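Local coordinates for glycosyl hydrolases family 31 family protein (Aspergillus niger, PDB 6DRU) that hydrolyses xyloglucan oligosaccharides, releasing alpha-xylose from the non-reducing terminal glucose, at residues L20-F24 with H60-Y64; A33-R37 with Y125-P129; P39-E43 with T213-D217; E43-I47 with I190-P194. One frame throughout, in Å; residues are numbered along the deposited sequence.

Contact 1 (L20-F24 with H60-Y64); sequences LIQPF and HGMSY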
# COMPACT_ATOMS: atom_id res chain seq x y z
N LEU A 20 -2.81 -10.11 -26.47
CA LEU A 20 -3.73 -10.78 -27.38
C LEU A 20 -4.39 -9.73 -28.26
O LEU A 20 -5.22 -8.94 -27.80
CB LEU A 20 -4.78 -11.57 -26.60
CG LEU A 20 -5.89 -12.22 -27.42
CD1 LEU A 20 -5.32 -13.26 -28.37
CD2 LEU A 20 -6.94 -12.84 -26.50
N ILE A 21 -4.01 -9.71 -29.54
CA ILE A 21 -4.55 -8.77 -30.52
C ILE A 21 -5.48 -9.55 -31.44
O ILE A 21 -5.07 -10.54 -32.05
CB ILE A 21 -3.44 -8.08 -31.32
CG1 ILE A 21 -2.34 -7.57 -30.39
CG2 ILE A 21 -4.01 -6.94 -32.15
CD1 ILE A 21 -0.96 -8.02 -30.78
N GLN A 22 -6.73 -9.10 -31.54
CA GLN A 22 -7.72 -9.77 -32.37
C GLN A 22 -8.40 -8.76 -33.29
O GLN A 22 -8.64 -7.61 -32.89
CB GLN A 22 -8.79 -10.46 -31.52
CG GLN A 22 -8.24 -11.31 -30.39
CD GLN A 22 -9.32 -11.74 -29.42
OE1 GLN A 22 -9.88 -10.92 -28.70
NE2 GLN A 22 -9.62 -13.04 -29.41
N PRO A 23 -8.71 -9.15 -34.52
CA PRO A 23 -9.60 -8.32 -35.35
C PRO A 23 -10.97 -8.24 -34.70
O PRO A 23 -11.50 -9.24 -34.20
CB PRO A 23 -9.64 -9.06 -36.69
CG PRO A 23 -9.28 -10.48 -36.35
CD PRO A 23 -8.30 -10.38 -35.22
N PHE A 24 -11.54 -7.04 -34.69
CA PHE A 24 -12.77 -6.78 -33.95
C PHE A 24 -13.62 -5.80 -34.74
O PHE A 24 -13.29 -4.62 -34.84
CB PHE A 24 -12.46 -6.24 -32.56
CG PHE A 24 -13.43 -6.68 -31.51
CD1 PHE A 24 -13.34 -7.95 -30.95
CD2 PHE A 24 -14.44 -5.84 -31.08
CE1 PHE A 24 -14.23 -8.36 -29.99
CE2 PHE A 24 -15.34 -6.24 -30.11
CZ PHE A 24 -15.23 -7.51 -29.57
N HIS A 60 -15.69 -13.47 -30.47
CA HIS A 60 -14.28 -13.83 -30.52
C HIS A 60 -13.83 -14.53 -29.25
O HIS A 60 -13.16 -15.57 -29.30
CB HIS A 60 -13.42 -12.59 -30.76
CG HIS A 60 -13.70 -11.88 -32.05
ND1 HIS A 60 -13.10 -12.23 -33.24
CD2 HIS A 60 -14.51 -10.84 -32.33
CE1 HIS A 60 -13.53 -11.44 -34.20
NE2 HIS A 60 -14.39 -10.58 -33.67
N GLY A 61 -14.18 -13.97 -28.09
CA GLY A 61 -13.66 -14.51 -26.85
C GLY A 61 -12.16 -14.33 -26.79
O GLY A 61 -11.61 -13.31 -27.20
N MET A 62 -11.48 -15.36 -26.28
CA MET A 62 -10.03 -15.37 -26.19
C MET A 62 -9.37 -16.07 -27.37
O MET A 62 -8.18 -16.41 -27.30
CB MET A 62 -9.59 -16.03 -24.88
CG MET A 62 -8.58 -15.24 -24.07
SD MET A 62 -9.31 -13.81 -23.26
CE MET A 62 -10.53 -14.60 -22.21
N SER A 63 -10.10 -16.28 -28.46
CA SER A 63 -9.61 -17.11 -29.55
C SER A 63 -8.51 -16.39 -30.34
O SER A 63 -8.55 -15.18 -30.54
CB SER A 63 -10.75 -17.49 -30.49
OG SER A 63 -11.22 -16.36 -31.21
N TYR A 64 -7.52 -17.17 -30.79
CA TYR A 64 -6.44 -16.65 -31.61
C TYR A 64 -5.93 -17.76 -32.52
O TYR A 64 -6.18 -18.95 -32.28
CB TYR A 64 -5.30 -16.09 -30.75
CG TYR A 64 -4.69 -17.10 -29.80
CD1 TYR A 64 -5.22 -17.30 -28.53
CD2 TYR A 64 -3.57 -17.84 -30.17
CE1 TYR A 64 -4.67 -18.21 -27.66
CE2 TYR A 64 -3.01 -18.76 -29.30
CZ TYR A 64 -3.57 -18.95 -28.05
OH TYR A 64 -3.01 -19.86 -27.18

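Contact 2 (A33-R37 with Y125-P129); sequences AWPFR and YYYWP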
# COMPACT_ATOMS: atom_id res chain seq x y z
N ALA A 33 -3.84 -7.05 -22.73
CA ALA A 33 -2.53 -7.38 -22.19
C ALA A 33 -2.62 -7.55 -20.69
O ALA A 33 -3.37 -6.84 -20.02
CB ALA A 33 -1.50 -6.29 -22.54
N TRP A 34 -1.83 -8.49 -20.16
CA TRP A 34 -1.81 -8.77 -18.73
C TRP A 34 -0.47 -9.35 -18.32
O TRP A 34 0.10 -10.16 -19.07
CB TRP A 34 -2.94 -9.72 -18.32
CG TRP A 34 -2.86 -11.08 -18.97
CD1 TRP A 34 -2.20 -12.18 -18.50
CD2 TRP A 34 -3.49 -11.49 -20.19
NE1 TRP A 34 -2.36 -13.24 -19.36
CE2 TRP A 34 -3.16 -12.84 -20.40
CE3 TRP A 34 -4.30 -10.84 -21.13
CZ2 TRP A 34 -3.60 -13.56 -21.51
CZ3 TRP A 34 -4.75 -11.55 -22.23
CH2 TRP A 34 -4.39 -12.90 -22.41
N PRO A 35 0.06 -8.97 -17.15
CA PRO A 35 1.30 -9.59 -16.66
C PRO A 35 1.05 -10.74 -15.69
O PRO A 35 0.23 -10.63 -14.77
CB PRO A 35 2.01 -8.43 -15.97
CG PRO A 35 0.90 -7.57 -15.46
CD PRO A 35 -0.27 -7.74 -16.41
N PHE A 36 1.75 -11.86 -15.91
CA PHE A 36 1.77 -13.02 -15.02
C PHE A 36 0.43 -13.76 -14.94
O PHE A 36 0.32 -14.89 -15.42
CB PHE A 36 2.22 -12.62 -13.61
CG PHE A 36 3.69 -12.30 -13.52
CD1 PHE A 36 4.63 -13.31 -13.46
CD2 PHE A 36 4.13 -10.98 -13.47
CE1 PHE A 36 5.98 -13.03 -13.38
CE2 PHE A 36 5.48 -10.69 -13.38
CZ PHE A 36 6.40 -11.72 -13.33
N ARG A 37 -0.60 -13.14 -14.34
CA ARG A 37 -1.81 -13.92 -14.09
C ARG A 37 -2.82 -13.72 -15.20
O ARG A 37 -3.08 -12.57 -15.59
CB ARG A 37 -2.45 -13.56 -12.75
CG ARG A 37 -1.51 -13.52 -11.55
CD ARG A 37 -0.74 -12.22 -11.45
NE ARG A 37 0.31 -12.29 -10.44
CZ ARG A 37 1.24 -11.36 -10.27
NH1 ARG A 37 1.24 -10.27 -11.03
NH2 ARG A 37 2.16 -11.51 -9.32
N TYR A 125 3.56 -0.18 -19.16
CA TYR A 125 4.21 -0.11 -17.86
C TYR A 125 3.28 -0.67 -16.78
O TYR A 125 2.12 -0.27 -16.69
CB TYR A 125 4.59 1.33 -17.53
CG TYR A 125 5.58 1.46 -16.39
CD1 TYR A 125 5.14 1.58 -15.07
CD2 TYR A 125 6.95 1.48 -16.63
CE1 TYR A 125 6.04 1.70 -14.03
CE2 TYR A 125 7.85 1.60 -15.59
CZ TYR A 125 7.39 1.71 -14.29
OH TYR A 125 8.29 1.83 -13.25
N TYR A 126 3.80 -1.59 -15.97
CA TYR A 126 3.05 -2.21 -14.89
C TYR A 126 3.71 -1.88 -13.55
O TYR A 126 4.94 -1.81 -13.46
CB TYR A 126 2.96 -3.72 -15.07
CG TYR A 126 2.42 -4.14 -16.41
CD1 TYR A 126 1.06 -4.05 -16.70
CD2 TYR A 126 3.26 -4.64 -17.40
CE1 TYR A 126 0.56 -4.43 -17.93
CE2 TYR A 126 2.77 -5.03 -18.63
CZ TYR A 126 1.42 -4.92 -18.89
OH TYR A 126 0.93 -5.31 -20.12
N TYR A 127 2.89 -1.70 -12.53
CA TYR A 127 3.37 -1.31 -11.21
C TYR A 127 2.45 -1.93 -10.16
O TYR A 127 1.23 -1.83 -10.27
CB TYR A 127 3.41 0.21 -11.07
CG TYR A 127 3.66 0.72 -9.67
CD1 TYR A 127 4.94 0.73 -9.13
CD2 TYR A 127 2.62 1.22 -8.90
CE1 TYR A 127 5.18 1.20 -7.85
CE2 TYR A 127 2.85 1.70 -7.62
CZ TYR A 127 4.12 1.69 -7.10
OH TYR A 127 4.34 2.17 -5.83
N TRP A 128 3.05 -2.56 -9.15
CA TRP A 128 2.29 -3.25 -8.11
C TRP A 128 2.36 -2.46 -6.81
O TRP A 128 3.39 -2.47 -6.13
CB TRP A 128 2.82 -4.67 -7.90
CG TRP A 128 2.40 -5.63 -8.97
CD1 TRP A 128 1.28 -6.41 -8.98
CD2 TRP A 128 3.08 -5.90 -10.20
NE1 TRP A 128 1.22 -7.16 -10.13
CE2 TRP A 128 2.31 -6.86 -10.90
CE3 TRP A 128 4.26 -5.43 -10.78
CZ2 TRP A 128 2.69 -7.35 -12.15
CZ3 TRP A 128 4.63 -5.92 -12.02
CH2 TRP A 128 3.85 -6.87 -12.69
N PRO A 129 1.29 -1.76 -6.43
CA PRO A 129 1.34 -0.93 -5.22
C PRO A 129 0.97 -1.68 -3.95
O PRO A 129 1.36 -1.28 -2.85
CB PRO A 129 0.33 0.18 -5.52
CG PRO A 129 -0.69 -0.51 -6.37
CD PRO A 129 0.03 -1.57 -7.17

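Contact 3 (P39-E43 with T213-D217); sequences PSGNE and TTLVD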
# COMPACT_ATOMS: atom_id res chain seq x y z
N PRO A 39 -6.46 -13.47 -17.27
CA PRO A 39 -7.69 -12.76 -16.87
C PRO A 39 -8.64 -13.68 -16.12
O PRO A 39 -8.82 -14.85 -16.46
CB PRO A 39 -8.29 -12.31 -18.21
CG PRO A 39 -7.14 -12.30 -19.16
CD PRO A 39 -6.24 -13.42 -18.72
N SER A 40 -9.25 -13.13 -15.06
CA SER A 40 -10.23 -13.88 -14.29
C SER A 40 -11.42 -14.29 -15.15
O SER A 40 -12.03 -15.33 -14.91
CB SER A 40 -10.71 -13.04 -13.10
OG SER A 40 -9.64 -12.34 -12.50
N GLY A 41 -11.76 -13.48 -16.16
CA GLY A 41 -12.97 -13.68 -16.92
C GLY A 41 -14.17 -12.91 -16.41
O GLY A 41 -15.18 -12.82 -17.11
N ASN A 42 -14.07 -12.34 -15.20
CA ASN A 42 -15.14 -11.54 -14.62
C ASN A 42 -14.83 -10.04 -14.68
O ASN A 42 -15.42 -9.27 -13.92
CB ASN A 42 -15.40 -11.97 -13.18
CG ASN A 42 -14.13 -12.00 -12.33
OD1 ASN A 42 -13.52 -10.96 -12.08
ND2 ASN A 42 -13.75 -13.19 -11.89
N GLU A 43 -13.92 -9.63 -15.55
CA GLU A 43 -13.66 -8.21 -15.72
C GLU A 43 -14.85 -7.52 -16.37
O GLU A 43 -15.61 -8.13 -17.13
CB GLU A 43 -12.40 -7.99 -16.57
CG GLU A 43 -11.09 -8.34 -15.87
CD GLU A 43 -10.73 -9.81 -16.01
OE1 GLU A 43 -11.42 -10.53 -16.76
OE2 GLU A 43 -9.74 -10.24 -15.37
N THR A 213 -6.17 -2.68 -11.67
CA THR A 213 -6.83 -3.55 -12.63
C THR A 213 -6.10 -4.88 -12.68
O THR A 213 -4.99 -5.03 -12.15
CB THR A 213 -6.88 -2.92 -14.02
OG1 THR A 213 -7.63 -3.76 -14.91
CG2 THR A 213 -5.48 -2.73 -14.58
N THR A 214 -6.74 -5.86 -13.32
CA THR A 214 -6.12 -7.15 -13.59
C THR A 214 -5.94 -7.40 -15.07
O THR A 214 -5.46 -8.48 -15.45
CB THR A 214 -6.95 -8.29 -12.97
OG1 THR A 214 -8.20 -8.41 -13.67
CG2 THR A 214 -7.22 -8.01 -11.50
N LEU A 215 -6.30 -6.44 -15.93
CA LEU A 215 -6.27 -6.62 -17.37
C LEU A 215 -6.45 -5.29 -18.09
O LEU A 215 -7.35 -4.52 -17.76
CB LEU A 215 -7.37 -7.60 -17.81
CG LEU A 215 -7.62 -7.70 -19.32
CD1 LEU A 215 -6.40 -8.25 -20.03
CD2 LEU A 215 -8.85 -8.55 -19.60
N VAL A 216 -5.59 -5.02 -19.07
CA VAL A 216 -5.70 -3.83 -19.92
C VAL A 216 -6.42 -4.22 -21.20
O VAL A 216 -6.18 -5.30 -21.75
CB VAL A 216 -4.32 -3.23 -20.21
CG1 VAL A 216 -4.45 -1.95 -21.03
CG2 VAL A 216 -3.58 -2.95 -18.92
N ASP A 217 -7.31 -3.34 -21.67
CA ASP A 217 -8.17 -3.66 -22.81
C ASP A 217 -8.50 -2.38 -23.56
O ASP A 217 -9.05 -1.45 -22.97
CB ASP A 217 -9.45 -4.36 -22.32
CG ASP A 217 -10.32 -4.85 -23.46
OD1 ASP A 217 -9.90 -4.77 -24.64
OD2 ASP A 217 -11.44 -5.34 -23.18

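Contact 4 (E43-I47 with I190-P194); sequences EISFI and IWNMP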
# COMPACT_ATOMS: atom_id res chain seq x y z
N GLU A 43 -13.92 -9.63 -15.55
CA GLU A 43 -13.66 -8.21 -15.72
C GLU A 43 -14.85 -7.52 -16.37
O GLU A 43 -15.61 -8.13 -17.13
CB GLU A 43 -12.40 -7.99 -16.57
CG GLU A 43 -11.09 -8.34 -15.87
CD GLU A 43 -10.73 -9.81 -16.01
OE1 GLU A 43 -11.42 -10.53 -16.76
OE2 GLU A 43 -9.74 -10.24 -15.37
N ILE A 44 -15.02 -6.24 -16.07
CA ILE A 44 -16.13 -5.45 -16.59
C ILE A 44 -15.74 -4.87 -17.94
O ILE A 44 -14.69 -4.22 -18.07
CB ILE A 44 -16.54 -4.34 -15.60
CG1 ILE A 44 -17.24 -4.93 -14.37
CG2 ILE A 44 -17.43 -3.32 -16.29
CD1 ILE A 44 -16.32 -5.47 -13.31
N SER A 45 -16.57 -5.11 -18.95
CA SER A 45 -16.32 -4.66 -20.31
C SER A 45 -17.53 -3.87 -20.80
O SER A 45 -18.67 -4.18 -20.44
CB SER A 45 -16.06 -5.84 -21.26
OG SER A 45 -15.87 -5.40 -22.59
N PHE A 46 -17.26 -2.84 -21.60
CA PHE A 46 -18.30 -1.97 -22.11
C PHE A 46 -18.50 -2.12 -23.61
O PHE A 46 -19.27 -1.36 -24.21
CB PHE A 46 -17.98 -0.51 -21.76
CG PHE A 46 -17.92 -0.26 -20.27
CD1 PHE A 46 -19.08 -0.02 -19.55
CD2 PHE A 46 -16.71 -0.27 -19.61
CE1 PHE A 46 -19.03 0.21 -18.18
CE2 PHE A 46 -16.65 -0.04 -18.24
CZ PHE A 46 -17.81 0.20 -17.53
N ILE A 47 -17.82 -3.08 -24.24
CA ILE A 47 -17.94 -3.31 -25.67
C ILE A 47 -18.66 -4.63 -25.91
O ILE A 47 -18.64 -5.53 -25.07
CB ILE A 47 -16.56 -3.30 -26.38
CG1 ILE A 47 -15.71 -4.47 -25.91
CG2 ILE A 47 -15.85 -1.98 -26.13
CD1 ILE A 47 -14.48 -4.70 -26.75
N ILE A 190 -10.97 3.36 -27.95
CA ILE A 190 -11.79 3.09 -26.77
C ILE A 190 -10.90 2.43 -25.72
O ILE A 190 -10.36 1.34 -25.96
CB ILE A 190 -12.99 2.18 -27.09
CG1 ILE A 190 -13.85 2.81 -28.19
CG2 ILE A 190 -13.82 1.93 -25.84
CD1 ILE A 190 -15.00 1.93 -28.62
N TRP A 191 -10.75 3.08 -24.57
CA TRP A 191 -10.04 2.53 -23.42
C TRP A 191 -11.07 1.79 -22.58
O TRP A 191 -11.71 2.37 -21.69
CB TRP A 191 -9.33 3.64 -22.66
CG TRP A 191 -8.53 3.25 -21.45
CD1 TRP A 191 -8.88 3.44 -20.14
CD2 TRP A 191 -7.23 2.65 -21.43
NE1 TRP A 191 -7.89 2.99 -19.31
CE2 TRP A 191 -6.86 2.49 -20.07
CE3 TRP A 191 -6.34 2.22 -22.41
CZ2 TRP A 191 -5.65 1.93 -19.68
CZ3 TRP A 191 -5.13 1.65 -22.02
CH2 TRP A 191 -4.80 1.51 -20.67
N ASN A 192 -11.26 0.51 -22.87
CA ASN A 192 -12.33 -0.31 -22.28
C ASN A 192 -11.92 -0.74 -20.87
O ASN A 192 -11.59 -1.90 -20.59
CB ASN A 192 -12.63 -1.51 -23.16
CG ASN A 192 -13.84 -2.29 -22.70
OD1 ASN A 192 -14.75 -1.74 -22.06
ND2 ASN A 192 -13.87 -3.58 -23.01
N MET A 193 -11.96 0.23 -19.95
CA MET A 193 -11.51 0.02 -18.58
C MET A 193 -12.45 0.74 -17.62
O MET A 193 -12.76 1.93 -17.83
CB MET A 193 -10.08 0.53 -18.40
CG MET A 193 -9.07 -0.06 -19.37
SD MET A 193 -8.53 -1.71 -18.89
CE MET A 193 -7.34 -1.30 -17.62
N PRO A 194 -12.92 0.07 -16.56
CA PRO A 194 -13.75 0.73 -15.55
C PRO A 194 -12.97 1.40 -14.43
O PRO A 194 -13.59 1.98 -13.53
CB PRO A 194 -14.58 -0.43 -15.01
CG PRO A 194 -13.65 -1.59 -15.09
CD PRO A 194 -12.80 -1.38 -16.32
O HOH W 1 -12.33 -3.98 -19.02

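Contact 1 (L20-F24 with H60-Y64)
Strand residues L20 to P23 lie against a type II' beta turn running from H60 to S63, and the two backbones come closest at Q22 and Y64, whose CA atoms are 7.0 Å apart. G61 holds the second position of this turn, where its positive phi favours glycine. Both S63 N and S63 OG reach H60 O from the same face of its plane, the hydroxyl at 2.8 Å, tying the turn twice. Q22 does most of the polar work. With CG anti to the carbonyl carbon (chi1 -48°), its chain runs out extended to the turn, and NE2 donates to S63 O at 2.6 Å and to G61 O at 3.0 Å. Both acceptors lie close to the amide plane, although NE2 stands well above the carbonyl plane of G61. One side-chain amide thus occupies two turn carbonyls, while OE1 accepts from R32 of the adjoining strand 28-35, an arginine that also binds G61 O. The strand belongs to the large mixed sheet of the N-terminal beta region, and the turn sits in the long connection from strand 28-35 to strand 66-68. L20 supplies the apolar side, leucine's two methyls reaching two neighbours at once: CD2 meets M62 CG at 3.8 Å and CD1 touches Y64 CB at 3.7 Å. At the other end the H60 ring carries P23 O over one face and meets F24 obliquely, H60 CD2 to F24 CD1 at 3.4 Å, ring planes 35° apart. Histidine's flat ring can lie beside F24 while NE2 bonds to E56.

Contact 2 (A33-R37 with Y125-P129)
P35 and Y126 meet where two sheets pack face to face, a beta-sandwich as in the N-terminal region of family 31 glycosidases. Strand 33-35 comes from the large mixed sheet and strand 125-127 from the edge of a five-stranded antiparallel one; their axes approach to 9.0 Å and cross at -41°. From CB, the Y126 side chain heads for the first strand, with P35 over one face of its ring. Y126 CG and Y126 CD1 both face P35 CG, the latter at 3.7 Å; Y126 CE1 lies 3.7 Å from P35 CD, with Y126 CZ slightly farther. This CH-pi contact puts P35 CG 3.9 Å from the centroid of the Y126 ring. A compact, rigid pyrrolidine suits the place, offering several C-H groups to a flat face. At the tip, OH passes A33 CB at 3.6 Å, where a small methyl fits, and is hydrogen-bonded to E17. W128 also borders the proline, W128 CZ2 lying 3.8 Å from P35 CG, and F36 presents its ring edge to the same indole carbon. At F36 the chain makes a classic gamma turn, R37 N bonding to P35 O, and R37 bends at chi2 to bring its guanidinium beside the indole. R37 NH2 bonds to N426 of the second subunit, whereas W128 NE1 donates to A133 O. W128 CZ2 lies in the guanidinium plane at its edge, 3.4 Å from R37 NH1.

Contact 3 (P39-E43 with T213-D217)
The E43 carboxylate is the flat group here, met by T214 and L215 from the other segment. L215 CD2 sits over one face, 4.2 Å from E43 CD, while donors occupy the edges. T214 OG1 gives its proton to the anti lone pair of E43 OE2 at 2.9 Å, and S40 N uses the syn lone pair of that oxygen. G41 N reaches E43 OE1 at 3.0 Å, also on the syn side but 26° out of the plane. The chain of E43 bends at chi2 (87°), curling back so that its own loop supplies two of the three donors; glutamate suits the place because two oxygens can close the turn and still accept the threonine. G41 has backbone angles that call for glycine. Alongside, P39 CB rests on L215 CD2 at 4.0 Å, a small apolar patch next to the polar grip. This is a surface contact between the loop after strand 28-35 and the short link joining strand 205-213 to strand 216-222. S40 and N42 touch N42 and S40 of the second subunit. Within the chain, P39 and L215 both pack on W34 of strand 28-35, which pairs with strand 216-222 through A33 and V216.

Contact 4 (E43-I47 with I190-P194)
N192 centres an inverse gamma turn that follows strand 187-191, and its side chain holds the loop I44-I47, whose direction lies 159° from that of I190-P194. This joins the N-terminal beta region to its neighbour: M193 O bonds to Y473, and F46 meets W441 and Y473 edge-to-face, both within the family's TIM-barrel domain. The N192 amide acts through both ends. OD1 accepts from F46 N at 2.8 Å, in its carbonyl plane and on a lone pair, while ND2 donates to S45 OG at 2.7 Å with an N-H...O angle of 165°. ND2 also binds D217; the backbone N-H at OD1 and this carboxylate at ND2 make the flipped amide unlikely. Asparagine is apt because it offers donor and acceptor in one short group. A chi1 of -173° turns the amide away from N192's own N-H and carries it across to the loop. S45 OG receives a weak bond from I47 N as well. Apolar groups flank this centre. I47 CG1 lies 3.5 Å from N192 ND2, and CG2 of I47 approaches CG2 of I190. The F46 ring turns its edge to N192 OD1 and to P194 CB, the latter 3.9 Å from F46 CE2. P194 CG also meets I44 CB at 4.0 Å. A water completes the pairing, donating to I44 O at 2.6 Å and to N192 O at 2.7 Å.

Overall arrangement
From the N terminus, strand 17-23 is met by the turn 60-64, so contact 1 closes a loop containing strand 28-35 and the long connection after it. Contacts 2, 3 and 4 leave from inside that loop, at 33-37, 39-43 and 43-47, and reach beyond it; each therefore crosses contact 1. Contact 2 also crosses contacts 3 and 4, which share E43, and contact 4 nests inside contact 3. Contact 2 ties the end of strand 28-35 to the facing five-stranded sheet; the others tie the connection after it back to the mixed sheet, near strands 17-23, 216-222 and 187-191. Contacts 1 and 4 touch through F24 and I47, contacts 3 and 4 through the last two strands.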